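Local coordinates for 2-oxoglutarate-dependent dioxygenase DAO (PDB 6KUN), which probably oxidises the plant hormone auxin (indole-3-acetic acid) irreversibly to inactive 2-oxoindole-3-acetic acid, using iron(II) and 2-oxoglutarate, at residues B[156-162]-B[238-244]; B[164-168]-B[234-239]; B[174-180]-B[213-219]. One frame throughout, in Å; residues are numbered along the deposited sequence.

Contact 1: B[156-162]-B[238-244]. With AKG (2-oxoglutaric acid), chain G.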
ATOM      1  N   ASN B 156      -4.260  14.525  -6.660  1.00 15.28           N
ATOM      2  CA  ASN B 156      -3.651  15.603  -5.887  1.00 17.02           C
ATOM      3  C   ASN B 156      -2.276  15.183  -5.353  1.00 21.94           C
ATOM      4  O   ASN B 156      -2.063  14.029  -4.970  1.00 20.10           O
ATOM      5  CB  ASN B 156      -4.496  16.028  -4.655  1.00 28.25           C
ATOM      6  CG  ASN B 156      -5.985  16.204  -4.962  1.00 37.49           C
ATOM      7  OD1 ASN B 156      -6.382  17.087  -5.708  1.00 31.04           O
ATOM      8  ND2 ASN B 156      -6.816  15.364  -4.344  1.00 32.10           N
ATOM      9  N   ARG B 157      -1.379  16.156  -5.234  1.00 22.46           N
ATOM     10  CA  ARG B 157      -0.125  15.961  -4.514  1.00 21.83           C
ATOM     11  C   ARG B 157       0.171  17.184  -3.665  1.00 26.22           C
ATOM     12  O   ARG B 157       0.160  18.314  -4.163  1.00 26.20           O
ATOM     13  CB  ARG B 157       1.032  15.703  -5.471  1.00 26.10           C
ATOM     14  CG  ARG B 157       2.300  15.313  -4.795  1.00 29.67           C
ATOM     15  CD  ARG B 157       3.314  14.806  -5.790  1.00 32.22           C
ATOM     16  NE  ARG B 157       4.105  15.867  -6.385  1.00 33.86           N
ATOM     17  CZ  ARG B 157       5.352  15.702  -6.839  1.00 39.80           C
ATOM     18  NH1 ARG B 157       5.930  14.519  -6.750  1.00 32.95           N
ATOM     19  NH2 ARG B 157       6.008  16.717  -7.370  1.00 40.68           N
ATOM     20  N   TYR B 158       0.419  16.954  -2.381  1.00 21.60           N
ATOM     21  CA  TYR B 158       0.851  18.004  -1.446  1.00 28.63           C
ATOM     22  C   TYR B 158       2.328  17.760  -1.162  1.00 27.30           C
ATOM     23  O   TYR B 158       2.705  16.703  -0.649  1.00 29.30           O
ATOM     24  CB  TYR B 158       0.002  18.010  -0.163  1.00 29.92           C
ATOM     25  CG  TYR B 158      -1.499  18.103  -0.435  1.00 28.03           C
ATOM     26  CD1 TYR B 158      -2.207  16.994  -0.885  1.00 36.98           C
ATOM     27  CD2 TYR B 158      -2.196  19.291  -0.263  1.00 40.71           C
ATOM     28  CE1 TYR B 158      -3.557  17.063  -1.155  1.00 48.23           C
ATOM     29  CE2 TYR B 158      -3.548  19.374  -0.535  1.00 42.15           C
ATOM     30  CZ  TYR B 158      -4.224  18.251  -0.975  1.00 53.10           C
ATOM     31  OH  TYR B 158      -5.575  18.311  -1.243  1.00 60.37           O
ATOM     32  N   ASN B 159       3.167  18.707  -1.547  1.00 26.93           N
ATOM     33  CA  ASN B 159       4.616  18.526  -1.483  1.00 30.71           C
ATOM     34  C   ASN B 159       5.145  18.972  -0.128  1.00 36.10           C
ATOM     35  O   ASN B 159       5.740  20.035   0.041  1.00 34.13           O
ATOM     36  CB  ASN B 159       5.277  19.275  -2.627  1.00 36.09           C
ATOM     37  CG  ASN B 159       4.954  18.652  -3.951  1.00 40.36           C
ATOM     38  OD1 ASN B 159       5.228  17.470  -4.154  1.00 45.12           O
ATOM     39  ND2 ASN B 159       4.327  19.418  -4.836  1.00 35.75           N
ATOM     40  N   TYR B 160       4.928  18.104   0.846  1.00 31.22           N
ATOM     41  CA  TYR B 160       5.395  18.322   2.197  1.00 37.31           C
ATOM     42  C   TYR B 160       6.907  18.201   2.291  1.00 40.39           C
ATOM     43  O   TYR B 160       7.548  17.509   1.493  1.00 35.50           O
ATOM     44  CB  TYR B 160       4.754  17.302   3.131  1.00 44.20           C
ATOM     45  CG  TYR B 160       3.251  17.408   3.279  1.00 38.27           C
ATOM     46  CD1 TYR B 160       2.592  18.622   3.099  1.00 37.08           C
ATOM     47  CD2 TYR B 160       2.500  16.293   3.628  1.00 46.07           C
ATOM     48  CE1 TYR B 160       1.242  18.722   3.265  1.00 31.32           C
ATOM     49  CE2 TYR B 160       1.137  16.380   3.797  1.00 46.15           C
ATOM     50  CZ  TYR B 160       0.517  17.596   3.612  1.00 36.67           C
ATOM     51  OH  TYR B 160      -0.828  17.678   3.786  1.00 42.59           O
ATOM     52  N   THR B 161       7.466  18.878   3.293  1.00 37.48           N
ATOM     53  CA  THR B 161       8.880  18.829   3.618  1.00 35.03           C
ATOM     54  C   THR B 161       9.006  18.825   5.134  1.00 40.53           C
ATOM     55  O   THR B 161       8.002  18.886   5.877  1.00 28.87           O
ATOM     56  CB  THR B 161       9.604  20.033   3.034  1.00 38.14           C
ATOM     57  OG1 THR B 161       9.204  21.172   3.805  1.00 40.25           O
ATOM     58  CG2 THR B 161       9.233  20.246   1.539  1.00 36.97           C
ATOM     59  N   GLN B 162      10.246  18.779   5.619  1.00 35.37           N
ATOM     60  CA  GLN B 162      10.438  18.824   7.073  1.00 39.68           C
ATOM     61  C   GLN B 162       9.811  20.085   7.668  1.00 29.08           C
ATOM     62  O   GLN B 162       9.282  20.058   8.787  1.00 29.10           O
ATOM     63  CB  GLN B 162      11.927  18.741   7.419  1.00 53.00           C
ATOM     64  CG  GLN B 162      12.614  17.425   7.015  1.00 72.19           C
ATOM     65  CD  GLN B 162      12.345  16.265   7.976  1.00 75.34           C
ATOM     66  OE1 GLN B 162      11.683  16.427   9.010  1.00 72.22           O
ATOM     67  NE2 GLN B 162      12.858  15.084   7.633  1.00 70.11           N
ATOM     68  N   ALA B 238       3.530  14.469   8.166  1.00 34.76           N
ATOM     69  CA  ALA B 238       4.804  13.836   7.859  1.00 41.85           C
ATOM     70  C   ALA B 238       5.536  14.669   6.830  1.00 39.75           C
ATOM     71  O   ALA B 238       4.938  15.494   6.128  1.00 34.18           O
ATOM     72  CB  ALA B 238       4.614  12.408   7.338  1.00 49.32           C
ATOM     73  N   ALA B 239       6.847  14.435   6.735  1.00 29.20           N
ATOM     74  CA  ALA B 239       7.706  15.205   5.847  1.00 29.48           C
ATOM     75  C   ALA B 239       7.838  14.584   4.462  1.00 43.62           C
ATOM     76  O   ALA B 239       8.874  14.755   3.811  1.00 49.50           O
ATOM     77  CB  ALA B 239       9.097  15.371   6.480  1.00 34.00           C
ATOM     78  N   VAL B 240       6.833  13.843   4.009  1.00 35.70           N
ATOM     79  CA  VAL B 240       6.851  13.265   2.663  1.00 42.23           C
ATOM     80  C   VAL B 240       5.602  13.685   1.892  1.00 36.36           C
ATOM     81  O   VAL B 240       4.564  13.981   2.497  1.00 35.11           O
ATOM     82  CB  VAL B 240       6.961  11.730   2.731  1.00 43.49           C
ATOM     83  CG1 VAL B 240       8.173  11.337   3.550  1.00 54.25           C
ATOM     84  CG2 VAL B 240       5.708  11.139   3.367  1.00 36.92           C
ATOM     85  N   PRO B 241       5.662  13.763   0.567  1.00 36.67           N
ATOM     86  CA  PRO B 241       4.473  14.161  -0.203  1.00 37.06           C
ATOM     87  C   PRO B 241       3.277  13.252   0.066  1.00 38.54           C
ATOM     88  O   PRO B 241       3.414  12.031   0.167  1.00 35.76           O
ATOM     89  CB  PRO B 241       4.931  14.038  -1.659  1.00 30.94           C
ATOM     90  CG  PRO B 241       6.428  14.071  -1.609  1.00 39.32           C
ATOM     91  CD  PRO B 241       6.838  13.511  -0.280  1.00 35.09           C
ATOM     92  N   ARG B 242       2.095  13.859   0.136  1.00 32.09           N
ATOM     93  CA  ARG B 242       0.848  13.118   0.278  1.00 26.73           C
ATOM     94  C   ARG B 242       0.063  13.134  -1.034  1.00 21.69           C
ATOM     95  O   ARG B 242      -0.269  14.198  -1.557  1.00 24.88           O
ATOM     96  CB  ARG B 242       0.000  13.705   1.407  1.00 33.90           C
ATOM     97  CG  ARG B 242      -1.427  13.181   1.450  1.00 35.79           C
ATOM     98  CD  ARG B 242      -2.183  13.737   2.645  1.00 46.60           C
ATOM     99  NE  ARG B 242      -3.577  13.306   2.659  1.00 59.28           N
ATOM    100  CZ  ARG B 242      -4.520  13.798   1.860  1.00 64.34           C
ATOM    101  NH1 ARG B 242      -4.218  14.743   0.981  1.00 75.15           N
ATOM    102  NH2 ARG B 242      -5.763  13.346   1.942  1.00 52.51           N
ATOM    103  N   VAL B 243      -0.226  11.948  -1.560  1.00 28.31           N
ATOM    104  CA  VAL B 243      -0.934  11.809  -2.824  1.00 22.63           C
ATOM    105  C   VAL B 243      -2.330  11.252  -2.563  1.00 26.83           C
ATOM    106  O   VAL B 243      -2.520  10.311  -1.767  1.00 23.52           O
ATOM    107  CB  VAL B 243      -0.160  10.935  -3.824  1.00 26.31           C
ATOM    108  CG1 VAL B 243      -1.000  10.683  -5.020  1.00 28.42           C
ATOM    109  CG2 VAL B 243       1.136  11.652  -4.211  1.00 29.63           C
ATOM    110  N   SER B 244      -3.312  11.859  -3.218  1.00 21.22           N
ATOM    111  CA  SER B 244      -4.678  11.426  -3.035  1.00 20.24           C
ATOM    112  C   SER B 244      -5.418  11.501  -4.348  1.00 15.09           C
ATOM    113  O   SER B 244      -4.987  12.159  -5.292  1.00 17.64           O
ATOM    114  CB  SER B 244      -5.410  12.262  -1.961  1.00 24.05           C
ATOM    115  OG  SER B 244      -5.625  13.587  -2.360  1.00 23.17           O
TER
HETATM  116  C1  AKG G 401     -11.125  17.389  -0.180  1.00 73.33           C
HETATM  117  O1  AKG G 401     -11.305  16.160  -0.320  1.00 65.02           O
HETATM  118  O2  AKG G 401     -11.889  18.233  -0.697  1.00 54.16           O
HETATM  119  C2  AKG G 401      -9.989  17.854   0.610  1.00 76.35           C
HETATM  120  O5  AKG G 401     -10.171  18.549   1.596  1.00 72.04           O
HETATM  121  C3  AKG G 401      -8.587  17.469   0.200  1.00 69.22           C
HETATM  122  C4  AKG G 401      -8.568  16.009  -0.234  1.00 74.03           C
HETATM  123  C5  AKG G 401      -7.161  15.617  -0.619  1.00 73.56           C
HETATM  124  O3  AKG G 401      -6.560  14.781   0.090  1.00 74.56           O
HETATM  125  O4  AKG G 401      -6.652  16.143  -1.632  1.00 81.29           O
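Asn-156 and Ser-244 form one end of an antiparallel ladder between strands 151-158 and 242-249. Backbone bonds join them in both directions, and ND2 of Asn-156 reaches OG of Ser-244 at 2.9 Å, nearly straight (168°) and in the plane of the amide. An amide suits this place because it donates here while OD1 accepts from Tyr-86; a leucine here would probably leave the hydroxyls of Ser-244 and Tyr-86 without these mates. Tyr-158 and Arg-242 are the next hydrogen-bonded pair, N of Tyr-158 lying 3.0 Å from O of Arg-242, and their side chains run side by side on the same face. Arg-242 leaves its strand extended, chi1 of 168° turning CG from the backbone N, which carries NH1 and NH2 to O3 of the distal (C5) carboxylate of 2-oxoglutarate; both hydrogen-bond it, though the place of O3 is doubtful. Tyr-158 OH donates to O4, at a modelled 2.5 Å too short to be taken literally. On the other face, CG of Arg-157 rests 3.9 Å from CG2 of Val-243, while its guanidinium bridges to Glu-87.

Beyond the Tyr-158/Arg-242 pair no hydrogen bond crosses. Past Tyr-160, whose CE2 packs 3.8 Å from CB of Arg-242, the contact thins toward solvent, Thr-161 and Val-240 pointing away and Gln-162 exposed against Ala-239. The packed end, an Arg-X-Ser motif joined by a tyrosine, implies a pocket made for the distal carboxylate.

Contact 2: B[164-168]-B[234-239]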
ATOM      1  N   SER B 164       7.093  21.567   6.729  1.00 37.99           N
ATOM      2  CA  SER B 164       5.634  21.554   6.651  1.00 26.99           C
ATOM      3  C   SER B 164       5.009  20.850   7.839  1.00 29.04           C
ATOM      4  O   SER B 164       3.840  21.067   8.117  1.00 24.03           O
ATOM      5  CB  SER B 164       5.179  20.799   5.391  1.00 25.59           C
ATOM      6  OG  SER B 164       5.598  21.475   4.222  1.00 54.08           O
ATOM      7  N   VAL B 165       5.754  19.976   8.519  1.00 27.40           N
ATOM      8  CA  VAL B 165       5.156  19.126   9.527  1.00 23.97           C
ATOM      9  C   VAL B 165       4.557  19.955  10.658  1.00 31.89           C
ATOM     10  O   VAL B 165       5.216  20.838  11.236  1.00 26.93           O
ATOM     11  CB  VAL B 165       6.184  18.115  10.074  1.00 33.48           C
ATOM     12  CG1 VAL B 165       5.544  17.380  11.247  1.00 26.30           C
ATOM     13  CG2 VAL B 165       6.623  17.148   8.995  1.00 33.93           C
ATOM     14  N   GLY B 166       3.321  19.601  11.033  1.00 27.36           N
ATOM     15  CA  GLY B 166       2.562  20.319  12.027  1.00 33.82           C
ATOM     16  C   GLY B 166       1.734  21.473  11.483  1.00 37.13           C
ATOM     17  O   GLY B 166       1.092  22.185  12.269  1.00 42.15           O
ATOM     18  N   SER B 167       1.765  21.708  10.222  1.00 34.25           N
ATOM     19  CA  SER B 167       1.067  22.782   9.527  1.00 42.20           C
ATOM     20  C   SER B 167      -0.185  22.242   8.821  1.00 47.72           C
ATOM     21  O   SER B 167      -0.225  21.087   8.399  1.00 40.69           O
ATOM     22  CB  SER B 167       2.012  23.413   8.495  1.00 34.57           C
ATOM     23  OG  SER B 167       1.435  24.537   7.854  1.00 54.39           O
ATOM     24  N   PRO B 168      -1.244  23.030   8.661  1.00 61.33           N
ATOM     25  CA  PRO B 168      -2.366  22.572   7.825  1.00 61.26           C
ATOM     26  C   PRO B 168      -1.954  22.357   6.374  1.00 57.59           C
ATOM     27  O   PRO B 168      -1.340  23.225   5.745  1.00 62.66           O
ATOM     28  CB  PRO B 168      -3.390  23.709   7.950  1.00 55.55           C
ATOM     29  CG  PRO B 168      -3.113  24.311   9.280  1.00 61.37           C
ATOM     30  CD  PRO B 168      -1.620  24.168   9.526  1.00 62.69           C
ATOM     31  N   VAL B 234      -6.954  19.049   6.274  1.00 31.33           N
ATOM     32  CA  VAL B 234      -5.845  18.100   6.188  1.00 27.10           C
ATOM     33  C   VAL B 234      -4.630  18.701   6.881  1.00 32.42           C
ATOM     34  O   VAL B 234      -4.049  19.673   6.377  1.00 34.74           O
ATOM     35  CB  VAL B 234      -5.509  17.752   4.732  1.00 33.68           C
ATOM     36  CG1 VAL B 234      -4.256  16.877   4.703  1.00 42.50           C
ATOM     37  CG2 VAL B 234      -6.665  17.033   4.088  1.00 49.51           C
ATOM     38  N   GLN B 235      -4.249  18.132   8.027  1.00 31.95           N
ATOM     39  CA  GLN B 235      -2.997  18.504   8.667  1.00 35.75           C
ATOM     40  C   GLN B 235      -1.824  17.801   7.999  1.00 32.55           C
ATOM     41  O   GLN B 235      -1.922  16.629   7.626  1.00 27.95           O
ATOM     42  CB  GLN B 235      -2.990  18.106  10.143  1.00 42.38           C
ATOM     43  CG  GLN B 235      -3.711  19.034  11.068  1.00 74.51           C
ATOM     44  CD  GLN B 235      -3.557  18.590  12.510  1.00 94.38           C
ATOM     45  OE1 GLN B 235      -2.698  17.765  12.827  1.00 96.83           O
ATOM     46  NE2 GLN B 235      -4.395  19.127  13.391  1.00 96.33           N
ATOM     47  N   CYS B 236      -0.707  18.505   7.890  1.00 34.17           N
ATOM     48  CA  CYS B 236       0.542  17.877   7.474  1.00 37.38           C
ATOM     49  C   CYS B 236       1.099  17.092   8.657  1.00 34.78           C
ATOM     50  O   CYS B 236       1.404  17.659   9.716  1.00 28.73           O
ATOM     51  CB  CYS B 236       1.572  18.893   6.990  1.00 31.01           C
ATOM     52  SG  CYS B 236       3.203  18.053   6.673  1.00 31.19           S
ATOM     53  N   VAL B 237       1.200  15.785   8.487  1.00 24.57           N
ATOM     54  CA  VAL B 237       1.582  14.912   9.575  1.00 34.65           C
ATOM     55  C   VAL B 237       2.914  14.241   9.323  1.00 32.36           C
ATOM     56  O   VAL B 237       3.407  13.526  10.208  1.00 35.51           O
ATOM     57  CB  VAL B 237       0.487  13.866   9.861  1.00 34.80           C
ATOM     58  CG1 VAL B 237      -0.864  14.564  10.110  1.00 35.94           C
ATOM     59  CG2 VAL B 237       0.377  12.874   8.717  1.00 38.00           C
ATOM     60  N   ALA B 238       3.530  14.469   8.166  1.00 34.76           N
ATOM     61  CA  ALA B 238       4.804  13.836   7.859  1.00 41.85           C
ATOM     62  C   ALA B 238       5.536  14.669   6.830  1.00 39.75           C
ATOM     63  O   ALA B 238       4.938  15.494   6.128  1.00 34.18           O
ATOM     64  CB  ALA B 238       4.614  12.408   7.338  1.00 49.32           C
ATOM     65  N   ALA B 239       6.847  14.435   6.735  1.00 29.20           N
ATOM     66  CA  ALA B 239       7.706  15.205   5.847  1.00 29.48           C
ATOM     67  C   ALA B 239       7.838  14.584   4.462  1.00 43.62           C
ATOM     68  O   ALA B 239       8.874  14.755   3.811  1.00 49.50           O
ATOM     69  CB  ALA B 239       9.097  15.371   6.480  1.00 34.00           C
TER
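Pro-168 and Gln-235 face each other as an antiparallel non-hydrogen-bonded pair, their CA atoms 4.2 Å apart, where strands 168-173 and 232-235 meet at the edge of the four-stranded sheet of the jelly-roll core. Ahead of Pro-168 the chain folds into a type II beta turn from Ser-164 to Ser-167, closed by Ser-167 N bonding to Ser-164 O at 3.0 Å. The turn grips both the N-H and the C=O of Cys-236: Gly-166 N donates to Cys-236 O at 3.0 Å, and Cys-236 N donates to Ser-167 O at 2.7 Å. The second bond is short and approaches almost head-on, with a C=O...N angle of 168°. Glycine fits the third position of the turn because its phi of 88° would jam a CB against the carbonyl oxygen of Val-165. Proline, which has no N-H, is at no disadvantage at 168, since this kind of pair uses no backbone bond between its members.

The side chain of Cys-236 lies against the turn, its CB near the carbonyl oxygens of Ser-164 and Ser-167. Chi1 of 173° sets SG opposite the backbone N and brings it against Ser-164, 3.6 Å from CB of that serine and 3.4 Å from its carbonyl O. A small, polarisable thiol suits a space so near a main-chain oxygen; Tyr-160 packs on it as well. Val-234, one step into the strand, is buried, touching Tyr-160 and Leu-191 beside the bound 2-oxoglutarate. At the other end of the contact Val-165, though largely exposed, sets its CG2 methyl over the face of the peptide that links Ala-238 to Ala-239: CG2 sits 3.5 Å from Ala-239 N and 4.0 Å from Ala-239 CB.

Contact 3: B[174-180]-B[213-219]. With IAC (1H-indol-3-ylacetic acid), chain H.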
ATOM      1  N   THR B 174     -16.018  22.804   3.519  1.00 15.94           N
ATOM      2  CA  THR B 174     -16.909  21.745   3.063  1.00 17.66           C
ATOM      3  C   THR B 174     -16.708  21.659   1.556  1.00 14.46           C
ATOM      4  O   THR B 174     -16.310  22.626   0.932  1.00 16.93           O
ATOM      5  CB  THR B 174     -18.383  22.015   3.384  1.00 26.70           C
ATOM      6  OG1 THR B 174     -18.785  23.266   2.792  1.00 22.21           O
ATOM      7  CG2 THR B 174     -18.650  22.002   4.895  1.00 24.31           C
ATOM      8  N   ASP B 175     -17.030  20.508   0.986  1.00 16.40           N
ATOM      9  CA  ASP B 175     -17.181  20.410  -0.452  1.00 23.75           C
ATOM     10  C   ASP B 175     -18.512  21.037  -0.844  1.00 21.39           C
ATOM     11  O   ASP B 175     -19.521  20.802  -0.180  1.00 19.04           O
ATOM     12  CB  ASP B 175     -17.162  18.949  -0.906  1.00 22.54           C
ATOM     13  CG  ASP B 175     -15.865  18.243  -0.572  1.00 26.69           C
ATOM     14  OD1 ASP B 175     -14.839  18.925  -0.368  1.00 27.54           O
ATOM     15  OD2 ASP B 175     -15.874  17.003  -0.526  1.00 23.86           O
ATOM     16  N   SER B 176     -18.536  21.770  -1.969  1.00 21.26           N
ATOM     17  CA  SER B 176     -19.773  22.423  -2.388  1.00 19.97           C
ATOM     18  C   SER B 176     -20.790  21.415  -2.915  1.00 17.93           C
ATOM     19  O   SER B 176     -22.009  21.658  -2.835  1.00 19.68           O
ATOM     20  CB  SER B 176     -19.485  23.456  -3.489  1.00 23.14           C
ATOM     21  OG  SER B 176     -18.882  22.834  -4.602  1.00 18.00           O
ATOM     22  N   GLY B 177     -20.305  20.281  -3.430  1.00 18.88           N
ATOM     23  CA  GLY B 177     -21.116  19.329  -4.154  1.00 13.92           C
ATOM     24  C   GLY B 177     -21.913  18.380  -3.281  1.00 16.07           C
ATOM     25  O   GLY B 177     -22.068  18.567  -2.075  1.00 17.51           O
ATOM     26  N   PHE B 178     -22.371  17.301  -3.912  1.00 18.14           N
ATOM     27  CA  PHE B 178     -23.274  16.344  -3.271  1.00 22.65           C
ATOM     28  C   PHE B 178     -22.536  15.355  -2.375  1.00 19.97           C
ATOM     29  O   PHE B 178     -22.806  15.275  -1.154  1.00 16.69           O
ATOM     30  CB  PHE B 178     -24.078  15.636  -4.399  1.00 16.85           C
ATOM     31  CG  PHE B 178     -25.129  14.715  -3.942  1.00 22.31           C
ATOM     32  CD1 PHE B 178     -26.292  15.199  -3.325  1.00 28.22           C
ATOM     33  CD2 PHE B 178     -25.000  13.342  -4.134  1.00 19.82           C
ATOM     34  CE1 PHE B 178     -27.279  14.319  -2.882  1.00 31.95           C
ATOM     35  CE2 PHE B 178     -25.947  12.455  -3.657  1.00 21.60           C
ATOM     36  CZ  PHE B 178     -27.111  12.954  -3.051  1.00 26.21           C
ATOM     37  N   LEU B 179     -21.658  14.546  -2.982  1.00 21.06           N
ATOM     38  CA  LEU B 179     -20.880  13.520  -2.301  1.00 25.76           C
ATOM     39  C   LEU B 179     -19.494  13.485  -2.912  1.00 16.69           C
ATOM     40  O   LEU B 179     -19.344  13.726  -4.113  1.00 16.23           O
ATOM     41  CB  LEU B 179     -21.461  12.118  -2.479  1.00 21.45           C
ATOM     42  CG  LEU B 179     -22.767  11.788  -1.784  1.00 35.64           C
ATOM     43  CD1 LEU B 179     -23.234  10.415  -2.201  1.00 31.42           C
ATOM     44  CD2 LEU B 179     -22.612  11.902  -0.293  1.00 39.45           C
ATOM     45  N   THR B 180     -18.502  13.121  -2.107  1.00 16.96           N
ATOM     46  CA  THR B 180     -17.137  12.975  -2.563  1.00 20.10           C
ATOM     47  C   THR B 180     -16.578  11.640  -2.115  1.00 17.34           C
ATOM     48  O   THR B 180     -16.713  11.287  -0.940  1.00 24.34           O
ATOM     49  CB  THR B 180     -16.261  14.098  -2.020  1.00 19.97           C
ATOM     50  OG1 THR B 180     -16.830  15.345  -2.398  1.00 22.04           O
ATOM     51  CG2 THR B 180     -14.851  13.981  -2.646  1.00 26.19           C
ATOM     52  N   VAL B 213     -16.004   8.532   2.139  1.00 16.37           N
ATOM     53  CA  VAL B 213     -17.067   9.294   1.514  1.00 13.88           C
ATOM     54  C   VAL B 213     -17.409  10.489   2.396  1.00 25.66           C
ATOM     55  O   VAL B 213     -17.590  10.345   3.611  1.00 19.17           O
ATOM     56  CB  VAL B 213     -18.307   8.424   1.250  1.00 26.39           C
ATOM     57  CG1 VAL B 213     -19.390   9.280   0.545  1.00 21.24           C
ATOM     58  CG2 VAL B 213     -17.918   7.184   0.433  1.00 22.40           C
ATOM     59  N   ASN B 214     -17.460  11.677   1.797  1.00 19.49           N
ATOM     60  CA  ASN B 214     -17.880  12.889   2.508  1.00 15.12           C
ATOM     61  C   ASN B 214     -19.103  13.495   1.844  1.00 19.95           C
ATOM     62  O   ASN B 214     -19.169  13.613   0.604  1.00 17.78           O
ATOM     63  CB  ASN B 214     -16.735  13.970   2.496  1.00 23.46           C
ATOM     64  CG  ASN B 214     -15.576  13.589   3.409  1.00 35.15           C
ATOM     65  OD1 ASN B 214     -15.707  12.746   4.283  1.00 35.01           O
ATOM     66  ND2 ASN B 214     -14.428  14.223   3.183  1.00 37.01           N
ATOM     67  N   VAL B 215     -20.043  13.948   2.668  1.00 18.35           N
ATOM     68  CA  VAL B 215     -21.223  14.675   2.192  1.00 14.65           C
ATOM     69  C   VAL B 215     -20.879  16.141   2.082  1.00 14.12           C
ATOM     70  O   VAL B 215     -20.286  16.712   2.998  1.00 19.99           O
ATOM     71  CB  VAL B 215     -22.421  14.481   3.161  1.00 14.44           C
ATOM     72  CG1 VAL B 215     -23.633  15.276   2.671  1.00 21.55           C
ATOM     73  CG2 VAL B 215     -22.726  12.995   3.324  1.00 21.13           C
ATOM     74  N   GLY B 216     -21.307  16.773   0.994  1.00 15.26           N
ATOM     75  CA  GLY B 216     -21.062  18.174   0.756  1.00 13.97           C
ATOM     76  C   GLY B 216     -22.327  19.019   0.865  1.00 18.46           C
ATOM     77  O   GLY B 216     -23.397  18.566   1.264  1.00 16.50           O
ATOM     78  N   ASP B 217     -22.176  20.290   0.507  1.00 16.56           N
ATOM     79  CA  ASP B 217     -23.237  21.276   0.764  1.00 15.20           C
ATOM     80  C   ASP B 217     -24.490  20.928  -0.009  1.00 14.79           C
ATOM     81  O   ASP B 217     -25.588  20.986   0.530  1.00 17.66           O
ATOM     82  CB  ASP B 217     -22.796  22.683   0.400  1.00 14.04           C
ATOM     83  CG  ASP B 217     -21.705  23.233   1.306  1.00 22.28           C
ATOM     84  OD1 ASP B 217     -21.381  22.649   2.353  1.00 13.75           O
ATOM     85  OD2 ASP B 217     -21.147  24.312   0.905  1.00 20.31           O
ATOM     86  N   VAL B 218     -24.346  20.566  -1.288  1.00 14.18           N
ATOM     87  CA  VAL B 218     -25.498  20.103  -2.071  1.00 16.24           C
ATOM     88  C   VAL B 218     -26.160  18.872  -1.463  1.00 18.55           C
ATOM     89  O   VAL B 218     -27.394  18.718  -1.536  1.00 24.19           O
ATOM     90  CB  VAL B 218     -25.115  19.852  -3.528  1.00 16.60           C
ATOM     91  CG1 VAL B 218     -26.210  19.057  -4.223  1.00 15.83           C
ATOM     92  CG2 VAL B 218     -24.855  21.168  -4.257  1.00 23.32           C
ATOM     93  N   GLY B 219     -25.384  17.994  -0.828  1.00 21.63           N
ATOM     94  CA  GLY B 219     -25.995  16.887  -0.102  1.00 16.66           C
ATOM     95  C   GLY B 219     -26.936  17.363   1.005  1.00 16.00           C
ATOM     96  O   GLY B 219     -28.042  16.794   1.211  1.00 17.09           O
TER
HETATM   97  C   IAC H 402     -15.824  26.018  -4.099  1.00 83.88           C
HETATM   98  C1  IAC H 402     -14.875  25.987  -5.064  1.00101.60           C
HETATM   99  C2  IAC H 402     -13.660  26.700  -4.905  1.00100.98           C
HETATM  100  C3  IAC H 402     -13.440  27.424  -3.759  1.00 99.83           C
HETATM  101  C4  IAC H 402     -14.406  27.444  -2.769  1.00 88.39           C
HETATM  102  C5  IAC H 402     -15.584  26.765  -2.958  1.00 65.76           C
HETATM  103  C7  IAC H 402     -15.337  25.217  -6.062  1.00 96.49           C
HETATM  104  C8  IAC H 402     -16.596  24.753  -5.730  1.00 90.91           C
HETATM  105  C17 IAC H 402     -14.761  24.803  -7.414  1.00 91.02           C
HETATM  106  C18 IAC H 402     -13.792  23.640  -7.313  1.00 90.29           C
HETATM  107  N   IAC H 402     -16.896  25.257  -4.504  1.00 80.25           N
HETATM  108  O2  IAC H 402     -12.792  23.628  -8.083  1.00 77.94           O
HETATM  109  O3  IAC H 402     -13.998  22.698  -6.499  1.00 98.87           O
HETATM  110  O   HOH W   1     -18.030  18.368   2.978  1.00 21.60           O
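The ring of Phe-178 meets CG1 of Val-218 at its edge, CD1 to CG1 being 4.0 Å, while Trp-149 and Trp-222 stand edge-to-face with it and the Phe-146 ring meets it at about 30°. The carboxylate of Asp-217 takes Thr-174 OG1 on the syn side of OD1 at 2.7 Å; chi1 of 58° holds that hydroxyl between the backbone N and carbonyl carbon, and it also bonds Arg-290 O. The salt bridge of OD2 to Arg-284, with Tyr-280 on OD2 and Asn-229 on OD1, would probably keep this buried aspartate charged. A second carboxylate, that of Asp-175, receives Thr-180 OG1 from above its plane, OG1 to OD2 2.7 Å. Here lies the His-X-Asp part of the family's iron-binding triad: His-173 and Asp-175, with His-232, are the predicted ligands. Next to Asp-175 across the contact, Gly-216 is the N-cap of helix 217-222, whose first amides bond to the loop: Asp-217 N to Asp-175 O at 2.8 Å and Val-218 N to Ser-176 O at 3.0 Å. A CB on Gly-216 would strike the carbonyl oxygens of Asp-175 and Gly-177. Phe-178 and Leu-179 form a classic beta bulge opposite Leu-249. Ser-176, hydrogen-bonded to Tyr-277, sets OG 3.1 Å from the indole N of the bound auxin.

How the contacts relate
Contacts 1 and 2 adjoin, their centres about 8 Å apart; they share Ala-238 and Ala-239, and strands 232-235 and 242-249 follow each other in the chain. Contact 3 lies deeper, about 24 Å from each, centre to centre. Along the chain the pairs are concentric: contact 1 encloses contact 2, which encloses contact 3. Strands 151-158, 242-249, 179-183 and 211-215 stand in that order in the eight-stranded sheet, so contacts 1 and 3 reach one sheet, whereas contact 2 belongs to the four-stranded sheet of the same jelly roll. Within this fold, contact 1 supplies the part of the pocket that holds the distal carboxylate of 2-oxoglutarate, and contact 3 a predicted iron ligand and part of the auxin pocket.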